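Local coordinates for putative tagatose-6-phosphate ketose/aldose isomerase (Escherichia coli, PDB 3C3J), which belongs to the sugar-isomerase (SIS) family and carries two alpha/beta SIS domains in one chain, its precise role remaining putative, at residues 32-37 with 157-162; 57-62 with 105-110; 89-94 with 120-125. One frame throughout, in Å; residues are numbered along the deposited sequence.

All three contacts lie in or against the first SIS domain, whose parallel sheet is the common support. Contact 2 joins two neighbouring strands within the sheet, contact 1 covers the outermost strand 159-160 with helix 23-49, and contact 3 packs two helices on one sheet face. Contacts 2 and 3 have centres about 10 Å apart and touch: CD1 of Leu91 lies 3.5 Å from OG1 of Thr59, and OG of Ser109 lies 3.6 Å from CG2 of Val123. Contact 1 stands apart, its centre about 17 Å from that of contact 2 and about 25 Å from that of contact 3. Contacts 2 and 3 also reach the second subunit.

Contact 1 (32-37 with 157-162); sequences TNIDAL and FALLMP
Leu37 lays its CD2 methyl against the fork of Leu159, reaching CD1 at 3.6 Å, with the two side chains crossing obliquely. The other branch of the fork serves a second partner: CD2 of Leu159 lies 4.2 Å from CD1 of Ile34, one helical turn before Leu37. Leu159 can meet both because its CG is swung anti to the backbone nitrogen (chi1 -177°), which brings its end close to the helix although its CB does not point straight there. Two branched aliphatic chains on the helix and a forked leucine on the strand suit such a seam, since methyls can fit together without any demand on direction.

Polar atoms take over at one margin. The amide ND2 of Asn33 stands 4.0 Å from O of Leu160, too far for a direct bond, and a water fills the step. It donates to O of Leu160 at 2.7 Å and accepts a weak bond from ND2 of Asn33 at 3.3 Å. Backbone bonds tie Leu159 and Met161 to strand 133-139, whereas the carbonyl of Leu160 faces the other way, off the outermost strand; the water gives it a partner there. Asparagine fits a partly exposed place of this kind, as its short amide can serve a water while its chain borders the leucines.

Helix 23-49 runs on past the seam to Ala40 and Leu41, which receive the ring of Phe157, and helix 174-187 adds Ser182 against Ile34 and Val186 against Leu159. Helices packed against a parallel sheet belong to the three-layer alpha/beta sandwich of SIS domains; here helix 23-49 covers strand 159-160, the outermost of this chain's sheet.

Contact 2 (57-62 with 105-110); sequences ILTGAG and LLLISF
Leu58 and Ile108 run alongside each other in the same direction and form the tightest part of the contact: their CD1 methyls are 3.4 Å apart, closer than usual for carbons. Phe110 joins them, turning its ring edge to Leu58, with CE2 4.0 Å from CG. Thr59, Leu107 and Ile57 pack on the opposite face. There CG2 of Thr59 reaches CD1 of Leu107 at 3.6 Å and also borders OG of Ser109. Threonine suits its place with a hydroxyl, set anti to the backbone nitrogen (chi1 -165°) for its bond with O of Val86, and a methyl for this packing. Bulky apolar Ile57, Leu58, Leu107 and Ile108 suit so buried a setting.

The backbones bond as parallel strands do: Ile57 and Thr59 turn N and O to this neighbour, as does Ile108 in the Leu58 pair, while Leu58 bonds on its other side to Ser84 and Val86. Ile57 N bonds to Leu106 O at 3.0 Å, and Ile108 N returns to Ile57 O at 2.8 Å.

Past the last direct bond, Phe110 N to Thr59 O, a water bridges the chains. It accepts from N of Ala61 at 2.9 Å and donates to O of Phe110 at 2.7 Å. Glycine suits position 60, where a side chain would be directed at CB of Phe110, and Gly62 has a positive phi (58°).

Ala61, partly exposed, packs on His266 of the second subunit. Strands 82-85 and 133-139 flank the pair, helix 174-187 covers the side of Leu58 and Ile108, and helix 88-93 covers that of Thr59 and Leu107.

Contact 3 (89-94 with 120-125); sequences TDLVTN and VAAVEL
In the helical layer on one face of the SIS domain's parallel sheet, a Rossmann-like alpha/beta arrangement, Val92 of helix 88-93 sets a methyl against Ala121 and Ala122 of helix 117-129. Its CG2 lies 3.8 Å from CB of Ala121 and 4.0 Å from N of Ala122, so it touches both a methyl and the backbone. The torsion explains the approach: with chi1 171°, CG1 takes the place anti to the nitrogen and CG2 is the branch that meets the alanines.

Alanines at 121 and 122 are consistent with the close approach here. The CA atoms of Val92 and Ala122 are only 5.7 Å apart, and the segment axes approach to 8.8 Å while making an angle of 55°. Alanine is well suited here, since its single methyl allows the valine to come down almost onto the neighbouring backbone.

Next to this close point, longer side chains reach across from each helix. Leu91 extends its CD1 to 4.0 Å from CB of Ala122. From the other helix, Leu125 rests its CD1 methyl on the peptide linking Leu91 and Val92, 3.6 Å from O of Leu91 and 3.7 Å from CA of Val92. The carbonyl it meets lies at a helix end, where Pro95, four residues on, has no N-H to offer. Leucine suits both places because its chain is long enough to reach the opposing helix, and the contact is van der Waals packing of aliphatic side chains on one another and on backbone.

Leu91 also rests on Leu107 of strand 105-111, while Ile379 and Trp382 from the C-terminal segment pack against Val92, Ala121 and Leu125. At the end of helix 88-93, the carbonyls of Val92 and Thr93 accept hydrogen bonds from Tyr287 and Thr288 of the second subunit, which places the helix between the sheet of its own chain and the dimer partner.

Contact 1 (32-37 with 157-162)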
ATOM      1  N   THR A  32      16.377  24.219 -11.709  1.00 15.73           N
ATOM      2  CA  THR A  32      16.959  25.558 -11.881  1.00 16.81           C
ATOM      3  C   THR A  32      16.034  26.662 -11.305  1.00 17.06           C
ATOM      4  O   THR A  32      16.507  27.617 -10.706  1.00 16.61           O
ATOM      5  CB  THR A  32      17.468  25.831 -13.366  1.00 16.94           C
ATOM      6  OG1 THR A  32      16.384  25.828 -14.265  1.00 20.00           O
ATOM      7  CG2 THR A  32      18.392  24.747 -13.812  1.00 17.67           C
ATOM      8  N   ASN A  33      14.724  26.502 -11.418  1.00 16.67           N
ATOM      9  CA  ASN A  33      13.803  27.418 -10.720  1.00 17.62           C
ATOM     10  C   ASN A  33      13.953  27.381  -9.192  1.00 17.12           C
ATOM     11  O   ASN A  33      13.910  28.406  -8.513  1.00 16.28           O
ATOM     12  CB  ASN A  33      12.366  27.123 -11.091  1.00 17.91           C
ATOM     13  CG  ASN A  33      11.431  28.199 -10.629  1.00 21.02           C
ATOM     14  OD1 ASN A  33      11.619  29.384 -10.959  1.00 24.34           O
ATOM     15  ND2 ASN A  33      10.422  27.814  -9.842  1.00 22.70           N
ATOM     16  N   ILE A  34      14.099  26.180  -8.656  1.00 17.24           N
ATOM     17  CA  ILE A  34      14.296  25.982  -7.224  1.00 17.72           C
ATOM     18  C   ILE A  34      15.594  26.708  -6.814  1.00 17.88           C
ATOM     19  O   ILE A  34      15.633  27.357  -5.770  1.00 16.81           O
ATOM     20  CB  ILE A  34      14.303  24.468  -6.885  1.00 17.87           C
ATOM     21  CG1 ILE A  34      12.886  23.898  -7.000  1.00 17.88           C
ATOM     22  CG2 ILE A  34      14.934  24.193  -5.492  1.00 16.90           C
ATOM     23  CD1 ILE A  34      12.841  22.350  -6.832  1.00 18.31           C
ATOM     24  N   ASP A  35      16.620  26.652  -7.663  1.00 18.21           N
ATOM     25  CA  ASP A  35      17.863  27.409  -7.395  1.00 18.83           C
ATOM     26  C   ASP A  35      17.565  28.883  -7.201  1.00 18.71           C
ATOM     27  O   ASP A  35      18.103  29.511  -6.279  1.00 19.08           O
ATOM     28  CB  ASP A  35      18.905  27.253  -8.510  1.00 19.48           C
ATOM     29  CG  ASP A  35      19.482  25.843  -8.596  1.00 20.28           C
ATOM     30  OD1 ASP A  35      19.555  25.157  -7.567  1.00 24.14           O
ATOM     31  OD2 ASP A  35      19.892  25.435  -9.690  1.00 22.59           O
ATOM     32  N   ALA A  36      16.715  29.424  -8.072  1.00 18.88           N
ATOM     33  CA  ALA A  36      16.315  30.831  -8.014  1.00 19.94           C
ATOM     34  C   ALA A  36      15.525  31.152  -6.733  1.00 20.96           C
ATOM     35  O   ALA A  36      15.669  32.243  -6.174  1.00 21.57           O
ATOM     36  CB  ALA A  36      15.503  31.186  -9.244  1.00 19.67           C
ATOM     37  N   LEU A  37      14.721  30.190  -6.277  1.00 20.74           N
ATOM     38  CA  LEU A  37      13.858  30.326  -5.093  1.00 21.61           C
ATOM     39  C   LEU A  37      14.514  29.831  -3.802  1.00 21.83           C
ATOM     40  O   LEU A  37      13.886  29.878  -2.729  1.00 22.28           O
ATOM     41  CB  LEU A  37      12.560  29.515  -5.312  1.00 22.02           C
ATOM     42  CG  LEU A  37      11.441  30.141  -6.125  1.00 23.89           C
ATOM     43  CD1 LEU A  37      11.992  30.899  -7.324  1.00 29.03           C
ATOM     44  CD2 LEU A  37      10.476  29.040  -6.575  1.00 22.72           C
ATOM     45  N   PHE A 157       4.005  27.975   1.629  1.00 21.07           N
ATOM     46  CA  PHE A 157       4.926  28.402   0.584  1.00 21.21           C
ATOM     47  C   PHE A 157       4.689  27.454  -0.582  1.00 20.45           C
ATOM     48  O   PHE A 157       4.934  26.270  -0.460  1.00 20.55           O
ATOM     49  CB  PHE A 157       6.375  28.295   1.062  1.00 22.04           C
ATOM     50  CG  PHE A 157       7.401  28.816   0.070  1.00 22.25           C
ATOM     51  CD1 PHE A 157       8.051  30.022   0.306  1.00 23.52           C
ATOM     52  CD2 PHE A 157       7.723  28.100  -1.075  1.00 23.26           C
ATOM     53  CE1 PHE A 157       8.994  30.511  -0.593  1.00 24.75           C
ATOM     54  CE2 PHE A 157       8.658  28.586  -1.985  1.00 24.55           C
ATOM     55  CZ  PHE A 157       9.297  29.790  -1.739  1.00 23.48           C
ATOM     56  N   ALA A 158       4.218  27.976  -1.694  1.00 19.71           N
ATOM     57  CA  ALA A 158       3.844  27.135  -2.824  1.00 19.95           C
ATOM     58  C   ALA A 158       4.925  27.161  -3.873  1.00 19.34           C
ATOM     59  O   ALA A 158       5.516  28.201  -4.177  1.00 19.60           O
ATOM     60  CB  ALA A 158       2.564  27.572  -3.420  1.00 19.54           C
ATOM     61  N   LEU A 159       5.160  25.986  -4.438  1.00 19.15           N
ATOM     62  CA  LEU A 159       6.141  25.822  -5.480  1.00 18.26           C
ATOM     63  C   LEU A 159       5.422  25.425  -6.779  1.00 17.18           C
ATOM     64  O   LEU A 159       4.763  24.389  -6.864  1.00 16.15           O
ATOM     65  CB  LEU A 159       7.150  24.791  -5.030  1.00 18.32           C
ATOM     66  CG  LEU A 159       8.345  24.455  -5.875  1.00 20.37           C
ATOM     67  CD1 LEU A 159       9.145  25.726  -6.218  1.00 22.41           C
ATOM     68  CD2 LEU A 159       9.172  23.427  -5.044  1.00 20.69           C
ATOM     69  N   LEU A 160       5.578  26.261  -7.784  1.00 16.55           N
ATOM     70  CA  LEU A 160       4.939  26.051  -9.078  1.00 16.46           C
ATOM     71  C   LEU A 160       5.853  25.279 -10.026  1.00 16.11           C
ATOM     72  O   LEU A 160       7.039  25.621 -10.168  1.00 16.79           O
ATOM     73  CB  LEU A 160       4.587  27.412  -9.678  1.00 16.82           C
ATOM     74  CG  LEU A 160       3.686  27.427 -10.909  1.00 17.01           C
ATOM     75  CD1 LEU A 160       2.305  26.829 -10.621  1.00 18.35           C
ATOM     76  CD2 LEU A 160       3.573  28.888 -11.433  1.00 17.02           C
HETATM   77  N   MSE A 161       5.311  24.265 -10.693  1.00 15.52           N
HETATM   78  CA  MSE A 161       6.099  23.446 -11.629  1.00 15.45           C
HETATM   79  C   MSE A 161       6.134  24.185 -12.973  1.00 15.42           C
HETATM   80  O   MSE A 161       5.320  25.108 -13.183  1.00 14.80           O
HETATM   81  CB  MSE A 161       5.470  22.060 -11.794  1.00 15.29           C
HETATM   82  CG  MSE A 161       5.416  21.236 -10.543  1.00 16.21           C
HETATM   83 SE   MSE A 161       7.193  20.873  -9.803  1.00 22.37          SE
HETATM   84  CE  MSE A 161       7.456  22.389  -8.551  1.00 14.98           C
ATOM     85  N   PRO A 162       7.081  23.823 -13.867  1.00 15.05           N
ATOM     86  CA  PRO A 162       7.078  24.441 -15.195  1.00 14.55           C
ATOM     87  C   PRO A 162       5.753  24.227 -15.937  1.00 14.63           C
ATOM     88  O   PRO A 162       5.089  23.203 -15.778  1.00 13.79           O
ATOM     89  CB  PRO A 162       8.258  23.766 -15.907  1.00 14.70           C
ATOM     90  CG  PRO A 162       9.147  23.295 -14.738  1.00 15.30           C
ATOM     91  CD  PRO A 162       8.186  22.868 -13.717  1.00 14.67           C
TER
HETATM   92  O   HOH W   1       9.573  24.709 -10.627  1.00 27.37           O

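Contact 2 (57-62 with 105-110)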
ATOM      1  N   ILE A  57       4.156  15.308   6.173  1.00 11.88           N
ATOM      2  CA  ILE A  57       3.330  14.363   5.438  1.00 11.86           C
ATOM      3  C   ILE A  57       3.326  14.737   3.971  1.00 11.47           C
ATOM      4  O   ILE A  57       3.020  15.875   3.624  1.00 11.14           O
ATOM      5  CB  ILE A  57       1.891  14.288   5.998  1.00 11.37           C
ATOM      6  CG1 ILE A  57       1.915  13.671   7.386  1.00 11.65           C
ATOM      7  CG2 ILE A  57       0.963  13.468   5.059  1.00 11.92           C
ATOM      8  CD1 ILE A  57       0.560  13.614   8.111  1.00 11.08           C
ATOM      9  N   LEU A  58       3.662  13.784   3.114  1.00 11.20           N
ATOM     10  CA  LEU A  58       3.529  13.952   1.670  1.00 11.89           C
ATOM     11  C   LEU A  58       2.162  13.404   1.267  1.00 12.77           C
ATOM     12  O   LEU A  58       1.841  12.257   1.544  1.00 12.48           O
ATOM     13  CB  LEU A  58       4.630  13.181   0.937  1.00 12.62           C
ATOM     14  CG  LEU A  58       5.967  13.870   0.782  1.00 13.37           C
ATOM     15  CD1 LEU A  58       6.624  14.154   2.138  1.00 14.36           C
ATOM     16  CD2 LEU A  58       6.873  13.044  -0.138  1.00 12.74           C
ATOM     17  N   THR A  59       1.354  14.227   0.610  1.00 13.24           N
ATOM     18  CA  THR A  59       0.004  13.817   0.265  1.00 13.29           C
ATOM     19  C   THR A  59      -0.374  14.158  -1.184  1.00 12.82           C
ATOM     20  O   THR A  59      -0.016  15.218  -1.711  1.00 13.48           O
ATOM     21  CB  THR A  59      -1.026  14.411   1.270  1.00 14.08           C
ATOM     22  OG1 THR A  59      -2.276  13.725   1.133  1.00 16.53           O
ATOM     23  CG2 THR A  59      -1.227  15.961   1.060  1.00 13.14           C
ATOM     24  N   GLY A  60      -1.087  13.233  -1.813  1.00 13.32           N
ATOM     25  CA  GLY A  60      -1.664  13.413  -3.138  1.00 13.06           C
ATOM     26  C   GLY A  60      -2.711  12.319  -3.360  1.00 13.03           C
ATOM     27  O   GLY A  60      -2.845  11.395  -2.535  1.00 12.46           O
ATOM     28  N   ALA A  61      -3.461  12.434  -4.458  1.00 13.93           N
ATOM     29  CA  ALA A  61      -4.445  11.430  -4.849  1.00 14.37           C
ATOM     30  C   ALA A  61      -3.960  10.680  -6.078  1.00 15.00           C
ATOM     31  O   ALA A  61      -3.280  11.252  -6.918  1.00 15.50           O
ATOM     32  CB  ALA A  61      -5.770  12.114  -5.166  1.00 14.35           C
ATOM     33  N   GLY A  62      -4.322   9.401  -6.197  1.00 16.10           N
ATOM     34  CA  GLY A  62      -3.964   8.608  -7.383  1.00 15.61           C
ATOM     35  C   GLY A  62      -2.452   8.565  -7.585  1.00 15.26           C
ATOM     36  O   GLY A  62      -1.679   8.361  -6.626  1.00 14.86           O
ATOM     37  N   LEU A 105       2.896  20.157  12.080  1.00 13.30           N
ATOM     38  CA  LEU A 105       2.824  19.454  10.807  1.00 12.62           C
ATOM     39  C   LEU A 105       3.246  20.348   9.647  1.00 11.96           C
ATOM     40  O   LEU A 105       2.841  21.506   9.560  1.00 13.29           O
ATOM     41  CB  LEU A 105       1.388  18.992  10.568  1.00 11.99           C
ATOM     42  CG  LEU A 105       1.033  18.380   9.212  1.00 12.41           C
ATOM     43  CD1 LEU A 105       1.838  17.107   8.920  1.00 10.98           C
ATOM     44  CD2 LEU A 105      -0.449  18.082   9.104  1.00 11.66           C
ATOM     45  N   LEU A 106       4.010  19.779   8.720  1.00 11.81           N
ATOM     46  CA  LEU A 106       4.270  20.380   7.434  1.00 12.15           C
ATOM     47  C   LEU A 106       3.624  19.444   6.416  1.00 12.12           C
ATOM     48  O   LEU A 106       4.030  18.284   6.298  1.00 12.15           O
ATOM     49  CB  LEU A 106       5.770  20.497   7.158  1.00 12.38           C
ATOM     50  CG  LEU A 106       6.153  20.993   5.751  1.00 12.12           C
ATOM     51  CD1 LEU A 106       5.487  22.351   5.414  1.00 13.33           C
ATOM     52  CD2 LEU A 106       7.690  21.038   5.549  1.00 13.92           C
ATOM     53  N   LEU A 107       2.625  19.939   5.716  1.00 12.42           N
ATOM     54  CA  LEU A 107       1.905  19.144   4.716  1.00 12.13           C
ATOM     55  C   LEU A 107       2.401  19.507   3.330  1.00 12.17           C
ATOM     56  O   LEU A 107       2.273  20.667   2.895  1.00 11.91           O
ATOM     57  CB  LEU A 107       0.389  19.369   4.802  1.00 12.31           C
ATOM     58  CG  LEU A 107      -0.490  18.435   3.970  1.00 12.79           C
ATOM     59  CD1 LEU A 107      -0.342  16.964   4.453  1.00 14.14           C
ATOM     60  CD2 LEU A 107      -1.957  18.904   3.991  1.00 11.97           C
ATOM     61  N   ILE A 108       2.973  18.516   2.646  1.00 12.70           N
ATOM     62  CA  ILE A 108       3.443  18.689   1.273  1.00 12.86           C
ATOM     63  C   ILE A 108       2.347  18.143   0.343  1.00 12.55           C
ATOM     64  O   ILE A 108       2.098  16.940   0.301  1.00 12.90           O
ATOM     65  CB  ILE A 108       4.776  17.984   1.046  1.00 13.07           C
ATOM     66  CG1 ILE A 108       5.823  18.517   2.029  1.00 15.82           C
ATOM     67  CG2 ILE A 108       5.262  18.202  -0.407  1.00 13.55           C
ATOM     68  CD1 ILE A 108       6.938  17.556   2.244  1.00 17.59           C
ATOM     69  N   SER A 109       1.637  19.043  -0.326  1.00 12.46           N
ATOM     70  CA  SER A 109       0.451  18.669  -1.108  1.00 13.40           C
ATOM     71  C   SER A 109       0.836  18.674  -2.582  1.00 14.20           C
ATOM     72  O   SER A 109       1.201  19.708  -3.115  1.00 15.62           O
ATOM     73  CB  SER A 109      -0.692  19.668  -0.869  1.00 13.61           C
ATOM     74  OG  SER A 109      -1.303  19.526   0.419  1.00 15.01           O
ATOM     75  N   PHE A 110       0.758  17.517  -3.234  1.00 14.30           N
ATOM     76  CA  PHE A 110       0.933  17.395  -4.671  1.00 14.68           C
ATOM     77  C   PHE A 110      -0.403  17.487  -5.398  1.00 15.63           C
ATOM     78  O   PHE A 110      -1.358  16.814  -5.042  1.00 16.77           O
ATOM     79  CB  PHE A 110       1.583  16.046  -4.989  1.00 14.40           C
ATOM     80  CG  PHE A 110       2.937  15.882  -4.400  1.00 14.01           C
ATOM     81  CD1 PHE A 110       4.011  16.587  -4.906  1.00 14.11           C
ATOM     82  CD2 PHE A 110       3.152  15.015  -3.330  1.00 15.11           C
ATOM     83  CE1 PHE A 110       5.275  16.438  -4.376  1.00 13.90           C
ATOM     84  CE2 PHE A 110       4.439  14.865  -2.780  1.00 17.09           C
ATOM     85  CZ  PHE A 110       5.493  15.581  -3.301  1.00 15.62           C
TER
HETATM   86  O   HOH W   2      -3.355  15.051  -5.697  1.00 16.83           O

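Contact 3 (89-94 with 120-125)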
ATOM      1  N   THR A  89      -6.778  10.918  -0.306  1.00 13.08           N
ATOM      2  CA  THR A  89      -8.013  10.161  -0.213  1.00 14.28           C
ATOM      3  C   THR A  89      -8.202   9.579   1.202  1.00 15.45           C
ATOM      4  O   THR A  89      -9.331   9.534   1.697  1.00 18.24           O
ATOM      5  CB  THR A  89      -8.060   9.078  -1.334  1.00 14.47           C
ATOM      6  OG1 THR A  89      -6.793   8.411  -1.411  1.00 14.31           O
ATOM      7  CG2 THR A  89      -8.350   9.731  -2.706  1.00 14.72           C
ATOM      8  N   ASP A  90      -7.119   9.205   1.886  1.00 14.43           N
ATOM      9  CA  ASP A  90      -7.209   8.764   3.300  1.00 14.10           C
ATOM     10  C   ASP A  90      -7.356   9.916   4.297  1.00 13.33           C
ATOM     11  O   ASP A  90      -8.071   9.777   5.305  1.00 13.88           O
ATOM     12  CB  ASP A  90      -5.990   7.926   3.713  1.00 14.06           C
ATOM     13  CG  ASP A  90      -5.933   6.584   3.012  1.00 16.65           C
ATOM     14  OD1 ASP A  90      -6.984   6.090   2.548  1.00 19.61           O
ATOM     15  OD2 ASP A  90      -4.820   6.008   2.917  1.00 18.78           O
ATOM     16  N   LEU A  91      -6.687  11.037   4.038  1.00 13.16           N
ATOM     17  CA  LEU A  91      -6.840  12.230   4.876  1.00 12.66           C
ATOM     18  C   LEU A  91      -8.270  12.713   4.875  1.00 13.02           C
ATOM     19  O   LEU A  91      -8.802  13.065   5.932  1.00 13.49           O
ATOM     20  CB  LEU A  91      -5.899  13.358   4.437  1.00 12.77           C
ATOM     21  CG  LEU A  91      -4.403  13.146   4.702  1.00 11.41           C
ATOM     22  CD1 LEU A  91      -3.558  14.407   4.281  1.00 11.39           C
ATOM     23  CD2 LEU A  91      -4.160  12.718   6.149  1.00 11.59           C
ATOM     24  N   VAL A  92      -8.924  12.680   3.716  1.00 12.73           N
ATOM     25  CA  VAL A  92     -10.266  13.228   3.586  1.00 13.46           C
ATOM     26  C   VAL A  92     -11.319  12.322   4.254  1.00 12.44           C
ATOM     27  O   VAL A  92     -12.249  12.820   4.885  1.00 12.95           O
ATOM     28  CB  VAL A  92     -10.638  13.518   2.105  1.00 13.78           C
ATOM     29  CG1 VAL A  92     -12.108  13.873   1.985  1.00 17.64           C
ATOM     30  CG2 VAL A  92      -9.786  14.642   1.526  1.00 16.05           C
ATOM     31  N   THR A  93     -11.161  11.001   4.157  1.00 11.92           N
ATOM     32  CA  THR A  93     -12.150  10.062   4.722  1.00 12.16           C
ATOM     33  C   THR A  93     -11.919   9.740   6.197  1.00 11.20           C
ATOM     34  O   THR A  93     -12.858   9.539   6.919  1.00 11.34           O
ATOM     35  CB  THR A  93     -12.230   8.726   3.951  1.00 11.63           C
ATOM     36  OG1 THR A  93     -10.975   8.043   4.043  1.00 11.53           O
ATOM     37  CG2 THR A  93     -12.661   8.941   2.466  1.00 14.29           C
ATOM     38  N   ASN A  94     -10.663   9.732   6.631  1.00 12.25           N
ATOM     39  CA  ASN A  94     -10.276   9.333   7.988  1.00 13.10           C
ATOM     40  C   ASN A  94      -9.245  10.308   8.609  1.00 13.53           C
ATOM     41  O   ASN A  94      -8.215   9.867   9.126  1.00 13.83           O
ATOM     42  CB  ASN A  94      -9.677   7.907   7.961  1.00 13.69           C
ATOM     43  CG  ASN A  94     -10.703   6.829   7.638  1.00 15.02           C
ATOM     44  OD1 ASN A  94     -11.158   6.072   8.527  1.00 20.78           O
ATOM     45  ND2 ASN A  94     -11.070   6.740   6.383  1.00 11.16           N
ATOM     46  N   VAL A 120      -7.808  20.228  -1.791  1.00 14.20           N
ATOM     47  CA  VAL A 120      -8.227  21.376  -1.002  1.00 14.82           C
ATOM     48  C   VAL A 120      -8.797  20.935   0.344  1.00 14.15           C
ATOM     49  O   VAL A 120      -8.493  21.517   1.384  1.00 14.94           O
ATOM     50  CB  VAL A 120      -9.260  22.228  -1.795  1.00 15.61           C
ATOM     51  CG1 VAL A 120      -9.723  23.406  -0.958  1.00 17.95           C
ATOM     52  CG2 VAL A 120      -8.632  22.722  -3.130  1.00 17.99           C
ATOM     53  N   ALA A 121      -9.598  19.886   0.322  1.00 13.41           N
ATOM     54  CA  ALA A 121     -10.160  19.312   1.544  1.00 13.52           C
ATOM     55  C   ALA A 121      -9.067  18.828   2.507  1.00 12.92           C
ATOM     56  O   ALA A 121      -9.176  19.073   3.689  1.00 12.10           O
ATOM     57  CB  ALA A 121     -11.128  18.197   1.204  1.00 13.04           C
ATOM     58  N   ALA A 122      -8.011  18.183   1.996  1.00 11.93           N
ATOM     59  CA  ALA A 122      -6.913  17.732   2.864  1.00 12.43           C
ATOM     60  C   ALA A 122      -6.188  18.905   3.560  1.00 12.44           C
ATOM     61  O   ALA A 122      -5.853  18.833   4.758  1.00 12.21           O
ATOM     62  CB  ALA A 122      -5.933  16.839   2.085  1.00 11.79           C
ATOM     63  N   VAL A 123      -5.975  19.987   2.823  1.00 12.57           N
ATOM     64  CA  VAL A 123      -5.373  21.196   3.367  1.00 13.23           C
ATOM     65  C   VAL A 123      -6.238  21.756   4.523  1.00 12.95           C
ATOM     66  O   VAL A 123      -5.722  22.064   5.609  1.00 12.64           O
ATOM     67  CB  VAL A 123      -5.120  22.258   2.247  1.00 12.32           C
ATOM     68  CG1 VAL A 123      -4.766  23.645   2.837  1.00 12.87           C
ATOM     69  CG2 VAL A 123      -3.989  21.800   1.304  1.00 12.53           C
ATOM     70  N   GLU A 124      -7.536  21.865   4.277  1.00 13.65           N
ATOM     71  CA  GLU A 124      -8.476  22.435   5.254  1.00 15.01           C
ATOM     72  C   GLU A 124      -8.543  21.567   6.503  1.00 13.94           C
ATOM     73  O   GLU A 124      -8.553  22.072   7.625  1.00 13.33           O
ATOM     74  CB  GLU A 124      -9.886  22.562   4.636  1.00 15.89           C
ATOM     75  CG  GLU A 124     -10.008  23.593   3.469  1.00 18.76           C
ATOM     76  CD  GLU A 124     -11.381  23.526   2.714  1.00 21.05           C
ATOM     77  OE1 GLU A 124     -12.114  22.501   2.835  1.00 31.75           O
ATOM     78  OE2 GLU A 124     -11.732  24.483   1.971  1.00 28.59           O
ATOM     79  N   LEU A 125      -8.581  20.246   6.296  1.00 12.91           N
ATOM     80  CA  LEU A 125      -8.633  19.304   7.405  1.00 12.90           C
ATOM     81  C   LEU A 125      -7.356  19.360   8.257  1.00 12.89           C
ATOM     82  O   LEU A 125      -7.436  19.375   9.494  1.00 11.86           O
ATOM     83  CB  LEU A 125      -8.906  17.909   6.859  1.00 12.79           C
ATOM     84  CG  LEU A 125     -10.357  17.579   6.483  1.00 11.74           C
ATOM     85  CD1 LEU A 125     -10.373  16.293   5.606  1.00 11.77           C
ATOM     86  CD2 LEU A 125     -11.209  17.399   7.751  1.00 13.35           C
TER